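Local coordinates for 1-acyl-sn-glycerol-3-phosphate acyltransferase (PDB 5KYM), which probably transfers an acyl group from a thioester donor to lysophosphatidic acid, making phosphatidic acid at the membrane, at residues N77-A82 and T179-L184; S69-K74 and I211-D216. All blocks are in the same frame, centred on the assembly; numbering follows the deposited sequence.

Contact 1 (N77-A82 and T179-L184); sequences NFIVVA and TGVPVL
The Phe78 ring and the Leu184 side chain lie side by side and point the same way. Leu184 CD2 meets Phe78 CE1 obliquely at 4.1 Å, while Val80 CG2 sits at the ring's edge, in its plane. Leu184 CG is anti to the backbone N (chi1 173°), which carries the branched end alongside the ring. The Asn77 amide reaches to the edge of the contact, with OD1 4.3 Å from Val181 CB; its ND2 donates to Val149 O and Leu145 O.

The backbones form a parallel pair in the central sheet of the acyltransferase fold. Ile79 N donates to Pro182 O at 2.8 Å, with the donor tilted a little from the carbonyl plane. Leu184 N donates to Ile79 O at 2.9 Å, from above the plane. Val81 N donates to Leu184 O at 3.1 Å, and the pairing goes on to Val186. Strand 79-82 also bonds on its other side to strand 151-153, through Val80 and Phe151.

Val80 and Leu184 share one face of the sheet. Ile79 and Val183 lie on the other, where Ala176 packs on both and Leu145 on Ile79. The side chains of Val181 and Ile79 cross at about a right angle, Val181 CG2 3.5 Å from Ile79 CG1. Val81 CG2 meets Val183 CG1 at 3.7 Å. Thr179 OG1 accepts from Val181 N in an ST turn and donates to Ile175 O.

The side chains meeting across the pair are apolar, mostly branched aliphatics and the Phe78 ring. Its main-chain N-H and C=O groups thus pair within an apolar, buried layer.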
loop_
_atom_site.group_PDB
_atom_site.type_symbol
_atom_site.label_atom_id
_atom_site.label_comp_id
_atom_site.label_asym_id
_atom_site.label_seq_id
_atom_site.Cartn_x
_atom_site.Cartn_y
_atom_site.Cartn_z
ATOM N N ASN A 77 -2.460 3.656 -15.434
ATOM C CA ASN A 77 -2.219 2.857 -14.234
ATOM C C ASN A 77 -0.715 2.523 -14.094
ATOM O O ASN A 77 0.094 2.855 -14.962
ATOM C CB ASN A 77 -3.101 1.601 -14.214
ATOM C CG ASN A 77 -2.724 0.619 -15.266
ATOM O OD1 ASN A 77 -2.151 1.021 -16.280
ATOM N ND2 ASN A 77 -3.012 -0.682 -15.029
ATOM N N PHE A 78 -0.346 1.874 -12.989
ATOM C CA PHE A 78 1.053 1.551 -12.712
ATOM C C PHE A 78 1.125 0.436 -11.669
ATOM O O PHE A 78 0.091 -0.010 -11.164
ATOM C CB PHE A 78 1.859 2.814 -12.315
ATOM C CG PHE A 78 1.166 3.689 -11.334
ATOM C CD1 PHE A 78 1.186 3.383 -9.979
ATOM C CD2 PHE A 78 0.465 4.819 -11.749
ATOM C CE1 PHE A 78 0.495 4.207 -9.049
ATOM C CE2 PHE A 78 -0.180 5.637 -10.822
ATOM C CZ PHE A 78 -0.168 5.343 -9.473
ATOM N N ILE A 79 2.332 -0.069 -11.397
ATOM C CA ILE A 79 2.522 -1.053 -10.357
ATOM C C ILE A 79 3.431 -0.455 -9.309
ATOM O O ILE A 79 4.596 -0.262 -9.575
ATOM C CB ILE A 79 3.169 -2.321 -10.870
ATOM C CG1 ILE A 79 2.380 -2.913 -11.995
ATOM C CG2 ILE A 79 3.250 -3.345 -9.729
ATOM C CD1 ILE A 79 3.234 -3.874 -12.817
ATOM N N VAL A 80 2.891 -0.172 -8.105
ATOM C CA VAL A 80 3.685 0.401 -6.995
ATOM C C VAL A 80 4.499 -0.745 -6.482
ATOM O O VAL A 80 3.979 -1.799 -6.231
ATOM C CB VAL A 80 2.820 1.054 -5.883
ATOM C CG1 VAL A 80 3.706 1.634 -4.793
ATOM C CG2 VAL A 80 1.978 2.162 -6.443
ATOM N N VAL A 81 5.790 -0.549 -6.402
ATOM C CA VAL A 81 6.644 -1.536 -5.864
ATOM C C VAL A 81 7.355 -0.926 -4.675
ATOM O O VAL A 81 8.100 0.040 -4.800
ATOM C CB VAL A 81 7.567 -2.099 -6.933
ATOM C CG1 VAL A 81 8.694 -2.978 -6.337
ATOM C CG2 VAL A 81 6.724 -2.904 -7.927
ATOM N N ALA A 82 7.087 -1.506 -3.505
ATOM C CA ALA A 82 7.531 -0.927 -2.251
ATOM C C ALA A 82 8.163 -1.979 -1.378
ATOM O O ALA A 82 7.776 -3.147 -1.464
ATOM C CB ALA A 82 6.359 -0.258 -1.542
ATOM N N THR A 179 2.999 -7.427 -18.627
ATOM C CA THR A 179 1.946 -6.455 -18.944
ATOM C C THR A 179 2.473 -5.208 -19.585
ATOM O O THR A 179 1.677 -4.453 -20.141
ATOM C CB THR A 179 1.172 -5.979 -17.682
ATOM O OG1 THR A 179 2.021 -5.263 -16.763
ATOM C CG2 THR A 179 0.566 -7.162 -16.968
ATOM N N GLY A 180 3.770 -4.945 -19.445
ATOM C CA GLY A 180 4.330 -3.677 -19.854
ATOM C C GLY A 180 3.857 -2.413 -19.159
ATOM O O GLY A 180 4.183 -1.307 -19.632
ATOM N N VAL A 181 3.158 -2.523 -18.015
ATOM C CA VAL A 181 2.772 -1.287 -17.277
ATOM C C VAL A 181 3.980 -0.786 -16.440
ATOM O O VAL A 181 4.800 -1.590 -15.962
ATOM C CB VAL A 181 1.436 -1.351 -16.445
ATOM C CG1 VAL A 181 0.615 -2.635 -16.705
ATOM C CG2 VAL A 181 1.680 -1.161 -14.960
ATOM N N PRO A 182 4.078 0.530 -16.255
ATOM C CA PRO A 182 5.202 1.081 -15.518
ATOM C C PRO A 182 5.184 0.792 -14.029
ATOM O O PRO A 182 4.142 0.837 -13.392
ATOM C CB PRO A 182 5.110 2.594 -15.745
ATOM C CG PRO A 182 3.828 2.842 -16.458
ATOM C CD PRO A 182 3.160 1.553 -16.759
ATOM N N VAL A 183 6.369 0.457 -13.520
ATOM C CA VAL A 183 6.650 0.247 -12.100
ATOM C C VAL A 183 6.946 1.605 -11.473
ATOM O O VAL A 183 7.657 2.430 -12.068
ATOM C CB VAL A 183 7.851 -0.719 -11.961
ATOM C CG1 VAL A 183 8.348 -0.798 -10.535
ATOM C CG2 VAL A 183 7.425 -2.084 -12.444
ATOM N N LEU A 184 6.393 1.853 -10.301
ATOM C CA LEU A 184 6.625 3.138 -9.595
ATOM C C LEU A 184 7.291 2.725 -8.285
ATOM O O LEU A 184 6.598 2.323 -7.358
ATOM C CB LEU A 184 5.321 3.933 -9.356
ATOM C CG LEU A 184 5.433 5.190 -8.498
ATOM C CD1 LEU A 184 6.245 6.179 -9.269
ATOM C CD2 LEU A 184 4.157 5.803 -7.988
#

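Contact 2 (S69-K74 and I211-D216); sequences SENIPK and IHEPVD
Asn71 and Glu213 bring the two backbones within 5.4 Å, measured CA to CA. Ser69 CA and Ile211 CA stand 6.3 Å apart. The two segments follow neighbouring parallel strands, 64-67 and 207-211, at one side of the acyltransferase sheet. Residues 69-71 make a 3-10 turn, in which Ile72 N donates to Ser69 O. The 211-216 segment leaves its strand at Ile211, whose backbone still bonds to Glu67, and runs on as an extended loop.

Asn71 carries the polar part of the contact. Its CG lies beside the backbone N and anti to the carbonyl carbon (chi1 -62°), and this swings the amide across to the other loop. ND2 donates to Ile211 O at 3.0 Å. The bond is bent, 132° at the hydrogen, and the donor sits above the carbonyl plane. A leucine here would probably leave Ile211 O without this donor and remove the one hydrogen bond between the two segments.

Beside this bond the contact is apolar. Ile72 and Ile211 cross at a slant, with their CD1 atoms 3.5 Å apart, and both side chains also reach Leu184 of strand 183-189. His212 turns away and bonds through NE2 to Ser187 OG. On the solvent side, the Pro214 ring lies against the turn, its CD 3.4 Å from Asn71 O.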
loop_
_atom_site.group_PDB
_atom_site.type_symbol
_atom_site.label_atom_id
_atom_site.label_comp_id
_atom_site.label_asym_id
_atom_site.label_seq_id
_atom_site.Cartn_x
_atom_site.Cartn_y
_atom_site.Cartn_z
ATOM N N SER A 69 5.919 13.053 -4.993
ATOM C CA SER A 69 4.541 13.033 -5.479
ATOM C C SER A 69 4.448 13.322 -6.956
ATOM O O SER A 69 3.726 12.654 -7.701
ATOM C CB SER A 69 3.686 14.014 -4.722
ATOM O OG SER A 69 3.764 13.704 -3.338
ATOM N N GLU A 70 5.250 14.265 -7.398
ATOM C CA GLU A 70 5.384 14.587 -8.838
ATOM C C GLU A 70 5.700 13.390 -9.767
ATOM O O GLU A 70 5.431 13.445 -10.923
ATOM C CB GLU A 70 6.389 15.736 -9.034
ATOM C CG GLU A 70 7.882 15.375 -8.842
ATOM C CD GLU A 70 8.439 15.367 -7.377
ATOM O OE1 GLU A 70 7.741 15.783 -6.382
ATOM O OE2 GLU A 70 9.636 14.966 -7.303
ATOM N N ASN A 71 6.268 12.309 -9.266
ATOM C CA ASN A 71 6.588 11.134 -10.066
ATOM C C ASN A 71 5.415 10.196 -10.302
ATOM O O ASN A 71 5.513 9.283 -11.148
ATOM C CB ASN A 71 7.710 10.318 -9.399
ATOM C CG ASN A 71 8.968 11.063 -9.282
ATOM O OD1 ASN A 71 9.178 11.988 -10.002
ATOM N ND2 ASN A 71 9.832 10.634 -8.409
ATOM N N ILE A 72 4.338 10.370 -9.556
ATOM C CA ILE A 72 3.234 9.422 -9.664
ATOM C C ILE A 72 2.544 9.616 -11.024
ATOM O O ILE A 72 2.051 10.701 -11.261
ATOM C CB ILE A 72 2.193 9.669 -8.546
ATOM C CG1 ILE A 72 2.833 9.563 -7.176
ATOM C CG2 ILE A 72 1.063 8.659 -8.682
ATOM C CD1 ILE A 72 1.967 10.004 -6.062
ATOM N N PRO A 73 2.495 8.605 -11.906
ATOM C CA PRO A 73 1.882 8.849 -13.225
ATOM C C PRO A 73 0.465 9.264 -13.121
ATOM O O PRO A 73 -0.227 8.930 -12.145
ATOM C CB PRO A 73 1.911 7.515 -13.916
ATOM C CG PRO A 73 2.934 6.715 -13.198
ATOM C CD PRO A 73 2.990 7.230 -11.776
ATOM N N LYS A 74 0.042 10.043 -14.120
ATOM C CA LYS A 74 -1.328 10.531 -14.231
ATOM C C LYS A 74 -1.845 10.091 -15.624
ATOM O O LYS A 74 -1.034 9.791 -16.584
ATOM C CB LYS A 74 -1.353 12.045 -13.960
ATOM C CG LYS A 74 -1.064 12.423 -12.508
ATOM C CD LYS A 74 -0.148 13.683 -12.395
ATOM C CE LYS A 74 0.201 14.084 -10.944
ATOM N NZ LYS A 74 1.082 13.146 -10.147
ATOM N N ILE A 211 8.759 8.501 -3.163
ATOM C CA ILE A 211 8.293 8.073 -4.447
ATOM C C ILE A 211 9.350 8.405 -5.510
ATOM O O ILE A 211 9.744 9.537 -5.656
ATOM C CB ILE A 211 6.979 8.765 -4.776
ATOM C CG1 ILE A 211 5.980 8.620 -3.621
ATOM C CG2 ILE A 211 6.341 8.066 -5.963
ATOM C CD1 ILE A 211 4.628 9.307 -3.828
ATOM N N HIS A 212 9.798 7.399 -6.244
ATOM C CA HIS A 212 10.869 7.465 -7.206
ATOM C C HIS A 212 10.334 7.563 -8.635
ATOM O O HIS A 212 9.142 7.442 -8.868
ATOM C CB HIS A 212 11.658 6.181 -7.104
ATOM C CG HIS A 212 12.288 5.938 -5.765
ATOM N ND1 HIS A 212 13.290 6.725 -5.265
ATOM C CD2 HIS A 212 12.088 4.973 -4.846
ATOM C CE1 HIS A 212 13.657 6.275 -4.080
ATOM N NE2 HIS A 212 12.950 5.206 -3.808
ATOM N N GLU A 213 11.219 7.799 -9.602
ATOM C CA GLU A 213 10.840 7.922 -11.032
ATOM C C GLU A 213 10.354 6.597 -11.613
ATOM O O GLU A 213 11.072 5.564 -11.507
ATOM C CB GLU A 213 12.000 8.403 -11.902
ATOM C CG GLU A 213 12.359 9.859 -11.789
ATOM C CD GLU A 213 13.793 9.992 -12.196
ATOM O OE1 GLU A 213 14.200 9.672 -13.364
ATOM O OE2 GLU A 213 14.527 10.324 -11.266
ATOM N N PRO A 214 9.187 6.637 -12.300
ATOM C CA PRO A 214 8.639 5.426 -12.887
ATOM C C PRO A 214 9.619 4.689 -13.820
ATOM O O PRO A 214 10.354 5.313 -14.557
ATOM C CB PRO A 214 7.408 5.936 -13.645
ATOM C CG PRO A 214 7.457 7.414 -13.650
ATOM C CD PRO A 214 8.263 7.763 -12.464
ATOM N N VAL A 215 9.583 3.378 -13.766
ATOM C CA VAL A 215 10.473 2.507 -14.564
ATOM C C VAL A 215 9.652 1.791 -15.647
ATOM O O VAL A 215 8.551 1.370 -15.376
ATOM C CB VAL A 215 11.216 1.513 -13.626
ATOM C CG1 VAL A 215 11.900 0.416 -14.356
ATOM C CG2 VAL A 215 12.248 2.273 -12.877
ATOM N N ASP A 216 10.201 1.707 -16.854
ATOM C CA ASP A 216 9.545 1.073 -17.964
ATOM C C ASP A 216 10.143 -0.309 -18.132
ATOM O O ASP A 216 11.326 -0.417 -18.417
ATOM C CB ASP A 216 9.783 1.869 -19.241
ATOM C CG ASP A 216 8.909 1.395 -20.419
ATOM O OD1 ASP A 216 8.414 0.247 -20.418
ATOM O OD2 ASP A 216 8.725 2.229 -21.326
#

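How the contacts relate
The centres of the two contacts lie about 9 Å apart, and contact 1 is nested inside the chain loop closed by contact 2. They touch directly. Val183 O and Val215 N, 2.7 Å apart, make a probable hydrogen bond, so the start of strand 183-189 pairs with 77-82 within contact 1 and bonds to the 211-216 segment of contact 2. Phe78 CZ of contact 1 is 3.6 Å from Ile72 CG2 of the 69-74 loop. Strand 79-82 leads into the HX4D motif, which in this family carries the catalytic histidine and aspartate. The residues that line the lipid and nonane pockets belong to neither contact; those pockets lie mainly on helices 2-34 and 38-59.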